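WipB (Legionella pneumophila, PDB 5NNY) is a translocated Legionella effector and Ser/Thr phosphatase that targets the host lysosomal nutrient-sensing machinery, this chain being its phosphatase domain. Local coordinates at residues E272-T277 with V281-W286; F133-E138 with T258-D263; A13-F18 with A36-I41; P45-D50 with R101-Y106. All blocks are in the same frame, centred on the assembly; numbering follows the deposited sequence.

In the fold
The four contacts form two neighbouring pairs in the phosphoesterase fold. Contacts 3 and 4 lie on the same side of the chain's centre, with their own centres about 11 Å apart, and touch where Ile41 meets Leu47 and Ala13 meets Gly102. Contact 2 joins helix 128-138 to the start of helix 262-270, and contact 1 packs the loop after that helix on the next one, 280-286; they touch through Val281 and Leu259. Between contacts 1 and 3 the centres are about 34 Å apart. Chemistry separates them further: contact 1 is buried and purely apolar, contact 2 buried but polar, contact 3 a partly buried helix packing, and contact 4 a buried loop pairing bridged by water.

Contact 1 (E272-T277 with V281-W286); sequences EHLNST and VAATVW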
# COMPACT_ATOMS: atom_id res chain seq x y z
N GLU A 272 -6.97 -3.07 -20.66
CA GLU A 272 -8.28 -2.97 -21.27
C GLU A 272 -9.17 -1.99 -20.52
O GLU A 272 -8.86 -1.55 -19.42
CB GLU A 272 -8.97 -4.34 -21.29
CG GLU A 272 -8.19 -5.35 -22.06
CD GLU A 272 -8.87 -6.69 -22.10
OE1 GLU A 272 -10.09 -6.75 -21.85
OE2 GLU A 272 -8.16 -7.66 -22.38
N HIS A 273 -10.29 -1.65 -21.17
CA HIS A 273 -11.38 -0.94 -20.53
C HIS A 273 -12.03 -1.79 -19.45
O HIS A 273 -12.17 -3.01 -19.58
CB HIS A 273 -12.46 -0.56 -21.55
CG HIS A 273 -11.96 0.28 -22.68
ND1 HIS A 273 -12.71 0.51 -23.81
CD2 HIS A 273 -10.79 0.94 -22.86
CE1 HIS A 273 -12.02 1.28 -24.64
NE2 HIS A 273 -10.86 1.55 -24.08
N LEU A 274 -12.48 -1.13 -18.38
CA LEU A 274 -13.23 -1.78 -17.31
C LEU A 274 -14.50 -0.96 -17.07
O LEU A 274 -14.66 -0.30 -16.05
CB LEU A 274 -12.39 -1.89 -16.04
CG LEU A 274 -11.12 -2.71 -16.24
CD1 LEU A 274 -10.23 -2.62 -15.01
CD2 LEU A 274 -11.47 -4.18 -16.55
N ASN A 275 -15.42 -1.02 -18.05
CA ASN A 275 -16.55 -0.09 -18.08
C ASN A 275 -17.76 -0.54 -17.27
O ASN A 275 -18.63 0.29 -17.00
CB ASN A 275 -16.99 0.14 -19.54
CG ASN A 275 -16.05 1.06 -20.29
OD1 ASN A 275 -15.52 2.01 -19.73
ND2 ASN A 275 -15.83 0.77 -21.56
N SER A 276 -17.82 -1.81 -16.88
CA SER A 276 -18.96 -2.32 -16.13
C SER A 276 -18.92 -1.83 -14.69
O SER A 276 -17.85 -1.70 -14.09
CB SER A 276 -18.99 -3.85 -16.17
OG SER A 276 -20.24 -4.36 -15.76
N THR A 277 -20.11 -1.56 -14.13
CA THR A 277 -20.19 -0.92 -12.81
C THR A 277 -19.48 -1.74 -11.74
O THR A 277 -18.81 -1.20 -10.85
CB THR A 277 -21.65 -0.70 -12.44
OG1 THR A 277 -22.25 0.15 -13.42
CG2 THR A 277 -21.77 -0.05 -11.09
N VAL A 281 -13.79 -0.79 -8.87
CA VAL A 281 -12.61 -0.85 -8.01
C VAL A 281 -11.39 -1.28 -8.82
O VAL A 281 -10.32 -0.67 -8.74
CB VAL A 281 -12.85 -1.78 -6.80
CG1 VAL A 281 -11.56 -1.96 -5.98
CG2 VAL A 281 -13.93 -1.22 -5.88
N ALA A 282 -11.55 -2.31 -9.66
CA ALA A 282 -10.45 -2.68 -10.55
C ALA A 282 -10.06 -1.51 -11.46
O ALA A 282 -8.88 -1.20 -11.63
CB ALA A 282 -10.83 -3.91 -11.38
N ALA A 283 -11.06 -0.83 -12.03
CA ALA A 283 -10.78 0.31 -12.90
C ALA A 283 -10.02 1.41 -12.16
O ALA A 283 -9.10 2.03 -12.70
CB ALA A 283 -12.10 0.85 -13.46
N THR A 284 -10.32 1.61 -10.88
CA THR A 284 -9.65 2.66 -10.12
C THR A 284 -8.20 2.28 -9.80
O THR A 284 -7.28 3.07 -10.00
CB THR A 284 -10.44 2.96 -8.84
OG1 THR A 284 -11.72 3.48 -9.18
CG2 THR A 284 -9.71 3.99 -7.97
N VAL A 285 -7.96 1.07 -9.29
CA VAL A 285 -6.59 0.72 -8.92
C VAL A 285 -5.71 0.57 -10.15
O VAL A 285 -4.50 0.78 -10.08
CB VAL A 285 -6.54 -0.54 -8.02
CG1 VAL A 285 -7.26 -0.29 -6.69
CG2 VAL A 285 -7.10 -1.77 -8.74
N TRP A 286 -6.29 0.16 -11.30
CA TRP A 286 -5.47 0.04 -12.51
C TRP A 286 -5.46 1.31 -13.35
O TRP A 286 -4.65 1.42 -14.28
CB TRP A 286 -5.92 -1.15 -13.37
CG TRP A 286 -5.49 -2.53 -12.81
CD1 TRP A 286 -6.26 -3.41 -12.11
CD2 TRP A 286 -4.19 -3.12 -12.90
NE1 TRP A 286 -5.52 -4.52 -11.76
CE2 TRP A 286 -4.24 -4.36 -12.23
CE3 TRP A 286 -2.98 -2.72 -13.49
CZ2 TRP A 286 -3.14 -5.21 -12.15
CZ3 TRP A 286 -1.89 -3.54 -13.38
CH2 TRP A 286 -1.98 -4.78 -12.73
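Leu274 lies over one turn of helix 280-286 and touches Ala282 and Ala283, two small residues, consistent with the close approach of the loop. The backbones approach most nearly at the same place, with Leu274 CA 5.5 Å from Ala283 CA. Two levels of the leucine side chain do the work. Close to the backbone, Leu274 CB meets Ala283 CB at 3.8 Å. Farther out, the CD1 branch reaches past the methyl group to the helix backbone itself, 3.6 Å from Ala283 N, while keeping 3.9 Å from Ala282 CB. The torsions explain this reach: CG stands opposite the carbonyl carbon (chi1 -60°), and CD1 then continues the chain in an extended line (chi2 172°). The Leu274 side chain thus lies against both alanine methyls and the peptide joining them, and the interaction is van der Waals packing.

One turn on, the helix bond from Trp286 N to Ala282 O measures 2.9 Å. The same carbonyl oxygen lies in the plane of the Trp286 indole, at its edge, so the ring is turned edge-on to this part of the helix; its side chain packs against Met265 and Tyr269 of helix 262-270.

Leu274 also touches Arg267 of helix 262-270 and shares backbone hydrogen bonding with Glu289, while Asn275 OD1 accepts from Gly291 N. The loop is thus packed on the preceding helix and hydrogen-bonded to residues that follow helix 280-286. All three touching residues are buried; the contact folds the connection between the consecutive helices 262-270 and 280-286 back onto the second of them, within the phosphatase domain.

Contact 2 (F133-E138 with T258-D263); sequences FVEACE and TLYTHD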
# COMPACT_ATOMS: atom_id res chain seq x y z
N PHE A 133 -1.44 -8.32 -1.18
CA PHE A 133 -1.22 -8.55 0.25
C PHE A 133 -2.55 -8.63 1.01
O PHE A 133 -2.73 -9.52 1.87
CB PHE A 133 -0.33 -7.44 0.82
CG PHE A 133 0.02 -7.62 2.28
CD1 PHE A 133 0.88 -8.63 2.68
CD2 PHE A 133 -0.56 -6.81 3.25
CE1 PHE A 133 1.21 -8.80 4.03
CE2 PHE A 133 -0.24 -6.96 4.60
CZ PHE A 133 0.64 -7.97 4.98
N VAL A 134 -3.49 -7.74 0.69
CA VAL A 134 -4.82 -7.77 1.29
C VAL A 134 -5.46 -9.14 1.08
O VAL A 134 -5.99 -9.75 2.01
CB VAL A 134 -5.69 -6.65 0.69
CG1 VAL A 134 -7.15 -6.89 1.06
CG2 VAL A 134 -5.20 -5.29 1.16
N GLU A 135 -5.46 -9.60 -0.16
CA GLU A 135 -6.14 -10.85 -0.49
C GLU A 135 -5.50 -12.02 0.23
O GLU A 135 -6.19 -12.86 0.80
CB GLU A 135 -6.13 -11.08 -2.00
CG GLU A 135 -7.07 -12.21 -2.45
CD GLU A 135 -6.91 -12.55 -3.92
OE1 GLU A 135 -5.98 -13.33 -4.24
OE2 GLU A 135 -7.68 -12.00 -4.73
N ALA A 136 -4.16 -12.09 0.19
CA ALA A 136 -3.43 -13.13 0.91
C ALA A 136 -3.82 -13.16 2.37
O ALA A 136 -4.06 -14.24 2.94
CB ALA A 136 -1.93 -12.89 0.76
N CYS A 137 -3.89 -12.00 3.01
CA CYS A 137 -4.21 -11.97 4.44
C CYS A 137 -5.66 -12.31 4.70
O CYS A 137 -5.97 -13.04 5.64
CB CYS A 137 -3.86 -10.60 5.03
SG CYS A 137 -2.09 -10.30 5.12
N GLU A 138 -6.57 -11.78 3.86
CA GLU A 138 -8.00 -12.05 4.06
C GLU A 138 -8.36 -13.51 3.83
O GLU A 138 -9.30 -14.02 4.44
CB GLU A 138 -8.83 -11.17 3.13
CG GLU A 138 -8.86 -9.70 3.47
CD GLU A 138 -9.88 -8.96 2.63
OE1 GLU A 138 -10.26 -9.49 1.55
OE2 GLU A 138 -10.31 -7.87 3.05
N THR A 258 -13.77 -9.23 -2.05
CA THR A 258 -15.04 -9.37 -2.77
C THR A 258 -15.34 -8.18 -3.68
O THR A 258 -16.37 -8.20 -4.39
CB THR A 258 -16.21 -9.56 -1.79
OG1 THR A 258 -16.47 -8.32 -1.12
CG2 THR A 258 -15.92 -10.64 -0.73
N LEU A 259 -14.49 -7.15 -3.69
CA LEU A 259 -14.78 -5.96 -4.48
C LEU A 259 -14.33 -6.07 -5.94
O LEU A 259 -14.47 -5.09 -6.67
CB LEU A 259 -14.13 -4.73 -3.84
CG LEU A 259 -14.67 -4.42 -2.44
CD1 LEU A 259 -13.82 -3.34 -1.76
CD2 LEU A 259 -16.13 -3.96 -2.52
N TYR A 260 -13.83 -7.23 -6.36
CA TYR A 260 -13.30 -7.46 -7.70
C TYR A 260 -13.31 -8.96 -7.95
O TYR A 260 -13.36 -9.76 -7.01
CB TYR A 260 -11.87 -6.91 -7.85
CG TYR A 260 -10.91 -7.56 -6.86
CD1 TYR A 260 -10.29 -8.77 -7.16
CD2 TYR A 260 -10.62 -6.96 -5.63
CE1 TYR A 260 -9.42 -9.39 -6.27
CE2 TYR A 260 -9.73 -7.57 -4.73
CZ TYR A 260 -9.15 -8.79 -5.05
OH TYR A 260 -8.28 -9.40 -4.17
N THR A 261 -13.21 -9.35 -9.21
CA THR A 261 -12.91 -10.74 -9.54
C THR A 261 -11.59 -10.79 -10.29
O THR A 261 -11.10 -9.78 -10.79
CB THR A 261 -14.05 -11.37 -10.36
OG1 THR A 261 -14.19 -10.67 -11.59
CG2 THR A 261 -15.36 -11.29 -9.60
N HIS A 262 -10.98 -11.98 -10.33
CA HIS A 262 -9.63 -12.04 -10.89
C HIS A 262 -9.62 -11.77 -12.39
O HIS A 262 -8.61 -11.28 -12.92
CB HIS A 262 -8.98 -13.39 -10.55
CG HIS A 262 -8.64 -13.52 -9.09
ND1 HIS A 262 -9.20 -14.48 -8.27
CD2 HIS A 262 -7.80 -12.80 -8.31
CE1 HIS A 262 -8.71 -14.35 -7.05
NE2 HIS A 262 -7.86 -13.34 -7.04
N ASP A 263 -10.71 -12.05 -13.10
CA ASP A 263 -10.74 -11.72 -14.52
C ASP A 263 -10.63 -10.21 -14.73
O ASP A 263 -10.04 -9.74 -15.71
CB ASP A 263 -12.02 -12.28 -15.17
CG ASP A 263 -13.29 -11.73 -14.55
OD1 ASP A 263 -13.71 -12.21 -13.47
OD2 ASP A 263 -13.90 -10.80 -15.15
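Glu135 OE2 accepts two hydrogen bonds across the contact, one from His262 NE2 and one from Tyr260 OH, each 2.7 Å long. The first is a His-carboxylate hydrogen bond, here linking helix 128-138 to the start of helix 262-270 in the calcineurin-like phosphoesterase fold. Its geometry is bent: the N-H...O angle, taken at the hydrogen between His262 NE2 and Glu135 OE2, is 137°, and the oxygen is tilted from the imidazole plane. The histidine meets the syn side of the carboxylate, with the two flat groups almost perpendicular. Tyr260 instead approaches OE2 from above the carboxylate plane, its ring inclined by only 26° to that plane and the oxygen lying at the ring's edge. Two donors from different directions thus restrain the rotation of the carboxylate.

Glu135 reaches them with an extended chain, CG trans to the backbone N. Tyr260 CG sits between its backbone N and carbonyl carbon (chi1 59°), a setting that brings the hydroxyl end nearer to the helix than the CB bond alone suggests.

Outside the polar centre, Leu152 of helix 150-153 packs on all three side chains, and Ala149 touches Glu135. One turn along the helix, Glu138 adds hydrogen bonds to His257 and Ile256, just before the second segment. The remaining packing across the contact comes from the aliphatic part of the glutamate, whose CB lies 3.5 Å from Tyr260 OH.

Contact 3 (A13-F18 with A36-I41); sequences ANALLF and AKFAEI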
# COMPACT_ATOMS: atom_id res chain seq x y z
N ALA A 13 8.26 -1.24 -2.69
CA ALA A 13 8.66 -2.00 -1.50
C ALA A 13 10.10 -1.74 -1.09
O ALA A 13 10.75 -2.60 -0.50
CB ALA A 13 8.43 -3.50 -1.72
N ASN A 14 10.63 -0.56 -1.39
CA ASN A 14 12.01 -0.22 -1.05
C ASN A 14 11.98 0.39 0.35
O ASN A 14 11.62 1.56 0.52
CB ASN A 14 12.60 0.73 -2.09
CG ASN A 14 14.07 1.08 -1.82
OD1 ASN A 14 14.56 0.98 -0.70
ND2 ASN A 14 14.76 1.53 -2.87
N ALA A 15 12.34 -0.41 1.36
CA ALA A 15 12.22 0.04 2.74
C ALA A 15 13.23 1.13 3.06
O ALA A 15 12.96 1.99 3.90
CB ALA A 15 12.34 -1.15 3.70
N LEU A 16 14.39 1.13 2.39
CA LEU A 16 15.39 2.16 2.64
C LEU A 16 14.96 3.49 2.06
O LEU A 16 15.14 4.55 2.68
CB LEU A 16 16.75 1.77 2.05
CG LEU A 16 17.90 2.79 2.15
CD1 LEU A 16 18.24 3.23 3.61
CD2 LEU A 16 19.15 2.23 1.46
N LEU A 17 14.38 3.46 0.86
CA LEU A 17 13.78 4.67 0.30
C LEU A 17 12.72 5.23 1.23
O LEU A 17 12.72 6.43 1.53
CB LEU A 17 13.19 4.36 -1.08
CG LEU A 17 12.37 5.44 -1.78
CD1 LEU A 17 13.13 6.76 -1.97
CD2 LEU A 17 11.84 4.91 -3.10
N PHE A 18 11.83 4.35 1.73
CA PHE A 18 10.83 4.75 2.73
C PHE A 18 11.49 5.39 3.95
O PHE A 18 11.09 6.48 4.38
CB PHE A 18 10.00 3.52 3.14
CG PHE A 18 8.73 3.85 3.91
CD1 PHE A 18 8.05 5.04 3.70
CD2 PHE A 18 8.22 2.96 4.83
CE1 PHE A 18 6.88 5.31 4.41
CE2 PHE A 18 7.06 3.22 5.53
CZ PHE A 18 6.38 4.41 5.33
N ALA A 36 23.05 3.75 8.93
CA ALA A 36 24.02 3.00 8.14
C ALA A 36 23.81 1.51 8.32
O ALA A 36 23.90 0.74 7.36
CB ALA A 36 25.45 3.39 8.50
N LYS A 37 23.53 1.08 9.56
CA LYS A 37 23.20 -0.32 9.79
C LYS A 37 21.97 -0.73 8.98
O LYS A 37 21.94 -1.82 8.39
CB LYS A 37 22.96 -0.58 11.28
CG LYS A 37 24.22 -0.72 12.16
CD LYS A 37 23.83 -0.94 13.63
CE LYS A 37 25.02 -1.29 14.55
NZ LYS A 37 25.99 -0.17 14.69
N PHE A 38 20.94 0.13 8.95
CA PHE A 38 19.73 -0.17 8.19
C PHE A 38 20.04 -0.37 6.71
O PHE A 38 19.62 -1.36 6.09
CB PHE A 38 18.72 0.97 8.39
CG PHE A 38 17.34 0.70 7.83
CD1 PHE A 38 17.11 0.65 6.46
CD2 PHE A 38 16.26 0.60 8.70
CE1 PHE A 38 15.83 0.46 5.96
CE2 PHE A 38 14.99 0.40 8.22
CZ PHE A 38 14.76 0.33 6.86
N ALA A 39 20.79 0.58 6.12
CA ALA A 39 21.14 0.48 4.70
C ALA A 39 21.96 -0.78 4.43
O ALA A 39 21.78 -1.44 3.40
CB ALA A 39 21.89 1.72 4.24
N GLU A 40 22.89 -1.11 5.34
CA GLU A 40 23.68 -2.34 5.20
C GLU A 40 22.81 -3.59 5.18
O GLU A 40 23.02 -4.49 4.36
CB GLU A 40 24.69 -2.46 6.36
CG GLU A 40 25.73 -3.57 6.10
CD GLU A 40 26.85 -3.58 7.09
OE1 GLU A 40 27.00 -2.60 7.86
OE2 GLU A 40 27.59 -4.59 7.09
N ILE A 41 21.86 -3.69 6.12
CA ILE A 41 20.96 -4.85 6.13
C ILE A 41 20.14 -4.86 4.85
O ILE A 41 19.98 -5.91 4.21
CB ILE A 41 20.07 -4.82 7.38
CG1 ILE A 41 20.88 -5.20 8.64
CG2 ILE A 41 18.86 -5.74 7.20
CD1 ILE A 41 20.13 -4.99 9.96
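Leu16 and Ala39 mark the closest backbone approach, their CA atoms 6.3 Å apart, where the first turn of helix 15-24 packs against helix 32-42. This helix-helix packing comes just after a Gly-Asp-Leu-His run that resembles the GDxH signature of calcineurin-like phosphoesterases. Asn14 occupies the N-cap position: its OD1 accepts from Leu17 N at 2.9 Å in a nearly straight bond (173°), the donor standing well above the amide's carbonyl plane. Helix 32-42 is regular throughout its segment.

Between the helices, the Leu16 and Phe38 side chains run antiparallel, side by side. Leu16 sends CG away from its backbone N (chi1 176°), which carries both methyl branches to the second helix: CD2 rests 3.9 Å from Ala39 CB, while CD1 comes 4.0 Å from Phe38 CD1. The Phe38 ring approaches the first helix obliquely, its CE1 3.8 Å from Leu16 CA. Beyond this pair, Phe38 meets the Tyr75 ring at about 55°, and Ala15 packs on Phe107 and Ile108 of helix 105-117. At the far end of the phenylalanine, CZ lies 4.2 Å from Ala15 CB.

Contact 4 (P45-D50 with R101-Y106); sequences PELQAD and RGVIDY
Leu47 and Val103 form the tight part of this loop-to-loop contact, which joins the 3-10 turn at 45-47 to the connection leading into helix 105-117. That connection begins with an Arg-Gly pair preceded by Asp100, resembling the end of the GDxVDRG signature of phosphoprotein phosphatases, though the run here is one residue longer. The backbones come closest at the same pair, with Leu47 CA 6.5 Å from Val103 CA.

A single methyl group provides most of the close packing. Val103 CG1 lies 3.6 Å from Leu47 CB and 3.5 Å from Leu47 O, while the leucine's CD1 comes only to 4.1 Å of it. This branch projects away from the valine's own backbone N (chi1 173°), and the leucine and valine side chains lie roughly perpendicular. Both residues are buried, and Leu47 is also covered by Val58 and by Ile71 of helix 64-79.

The other valine branch faces the looser side. Gln48, partly exposed, starts out away from the second segment, but a bend at chi2 (-50°) brings its amide back over Val103, where NE2 remains 4.0 Å from CG2. This is contact without a polar bond: the amide nitrogen is hydrogen-bonded to Leu44 O and Tyr42 O; the hydroxyl of the same Tyr42 hydrogen-bonds Val103 N.

Polar linkage between the segments comes instead through a water. It donates to both backbone carbonyls, bridging Leu47 O at 2.8 Å and Val103 O at 2.6 Å.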
# COMPACT_ATOMS: atom_id res chain seq x y z
N PRO A 45 24.05 -8.76 0.35
CA PRO A 45 24.01 -9.61 -0.85
C PRO A 45 23.12 -10.83 -0.71
O PRO A 45 22.43 -11.19 -1.68
CB PRO A 45 25.48 -10.01 -1.03
CG PRO A 45 26.23 -8.81 -0.50
CD PRO A 45 25.41 -8.27 0.65
N GLU A 46 23.09 -11.48 0.46
CA GLU A 46 22.30 -12.69 0.59
C GLU A 46 20.80 -12.43 0.47
O GLU A 46 20.05 -13.38 0.26
CB GLU A 46 22.60 -13.38 1.92
CG GLU A 46 22.36 -12.50 3.12
CD GLU A 46 22.50 -13.25 4.45
OE1 GLU A 46 22.66 -12.58 5.49
OE2 GLU A 46 22.44 -14.50 4.43
N LEU A 47 20.36 -11.17 0.55
CA LEU A 47 18.96 -10.82 0.40
C LEU A 47 18.59 -10.30 -0.99
O LEU A 47 17.43 -9.94 -1.20
CB LEU A 47 18.55 -9.76 1.44
CG LEU A 47 18.63 -10.15 2.92
CD1 LEU A 47 18.21 -8.94 3.79
CD2 LEU A 47 17.71 -11.31 3.21
N GLN A 48 19.53 -10.23 -1.92
CA GLN A 48 19.28 -9.61 -3.22
C GLN A 48 18.85 -10.65 -4.25
O GLN A 48 19.57 -11.63 -4.51
CB GLN A 48 20.53 -8.86 -3.72
CG GLN A 48 21.11 -7.85 -2.73
CD GLN A 48 20.06 -6.92 -2.17
OE1 GLN A 48 19.39 -6.21 -2.93
NE2 GLN A 48 19.90 -6.91 -0.83
N ALA A 49 17.67 -10.45 -4.83
CA ALA A 49 17.27 -11.30 -5.94
C ALA A 49 18.02 -10.89 -7.21
O ALA A 49 18.57 -9.80 -7.31
CB ALA A 49 15.76 -11.21 -6.16
N ASP A 50 18.06 -11.81 -8.18
CA ASP A 50 18.74 -11.55 -9.46
C ASP A 50 20.20 -11.18 -9.26
O ASP A 50 20.76 -10.39 -10.02
CB ASP A 50 18.02 -10.46 -10.26
CG ASP A 50 16.55 -10.75 -10.47
OD1 ASP A 50 16.22 -11.92 -10.77
OD2 ASP A 50 15.73 -9.82 -10.33
N ARG A 101 9.24 -4.94 -6.12
CA ARG A 101 10.61 -5.31 -6.46
C ARG A 101 11.57 -5.28 -5.27
O ARG A 101 12.65 -5.88 -5.35
CB ARG A 101 11.15 -4.37 -7.54
CG ARG A 101 10.60 -4.70 -8.92
CD ARG A 101 10.65 -3.52 -9.87
NE ARG A 101 11.07 -3.94 -11.21
CZ ARG A 101 10.31 -4.61 -12.08
NH1 ARG A 101 10.80 -4.93 -13.27
NH2 ARG A 101 9.06 -4.96 -11.77
N GLY A 102 11.20 -4.61 -4.17
CA GLY A 102 12.09 -4.49 -3.03
C GLY A 102 12.40 -5.83 -2.36
O GLY A 102 11.95 -6.90 -2.78
N VAL A 103 13.18 -5.75 -1.27
CA VAL A 103 13.86 -6.94 -0.74
C VAL A 103 12.88 -7.87 -0.04
O VAL A 103 12.88 -9.09 -0.28
CB VAL A 103 15.01 -6.53 0.19
CG1 VAL A 103 15.57 -7.77 0.86
CG2 VAL A 103 16.09 -5.83 -0.59
N ILE A 104 12.11 -7.36 0.92
CA ILE A 104 11.20 -8.21 1.69
C ILE A 104 10.16 -7.33 2.37
O ILE A 104 10.49 -6.30 2.97
CB ILE A 104 11.95 -9.10 2.71
CG1 ILE A 104 11.01 -10.17 3.29
CG2 ILE A 104 12.65 -8.28 3.79
CD1 ILE A 104 11.77 -11.29 4.04
N ASP A 105 8.90 -7.76 2.29
CA ASP A 105 7.80 -6.94 2.81
C ASP A 105 7.86 -6.77 4.32
O ASP A 105 7.30 -5.80 4.84
CB ASP A 105 6.45 -7.53 2.44
CG ASP A 105 6.05 -7.19 1.01
OD1 ASP A 105 6.62 -6.22 0.47
OD2 ASP A 105 5.20 -7.93 0.44
N TYR A 106 8.53 -7.69 5.03
CA TYR A 106 8.67 -7.55 6.47
C TYR A 106 9.24 -6.19 6.86
O TYR A 106 8.85 -5.62 7.88
CB TYR A 106 9.59 -8.65 7.01
CG TYR A 106 9.60 -8.75 8.52
CD1 TYR A 106 8.55 -9.36 9.18
CD2 TYR A 106 10.65 -8.21 9.27
CE1 TYR A 106 8.55 -9.45 10.57
CE2 TYR A 106 10.66 -8.30 10.67
CZ TYR A 106 9.60 -8.92 11.30
OH TYR A 106 9.58 -9.03 12.66
O HOH W 1 14.71 -10.60 -1.40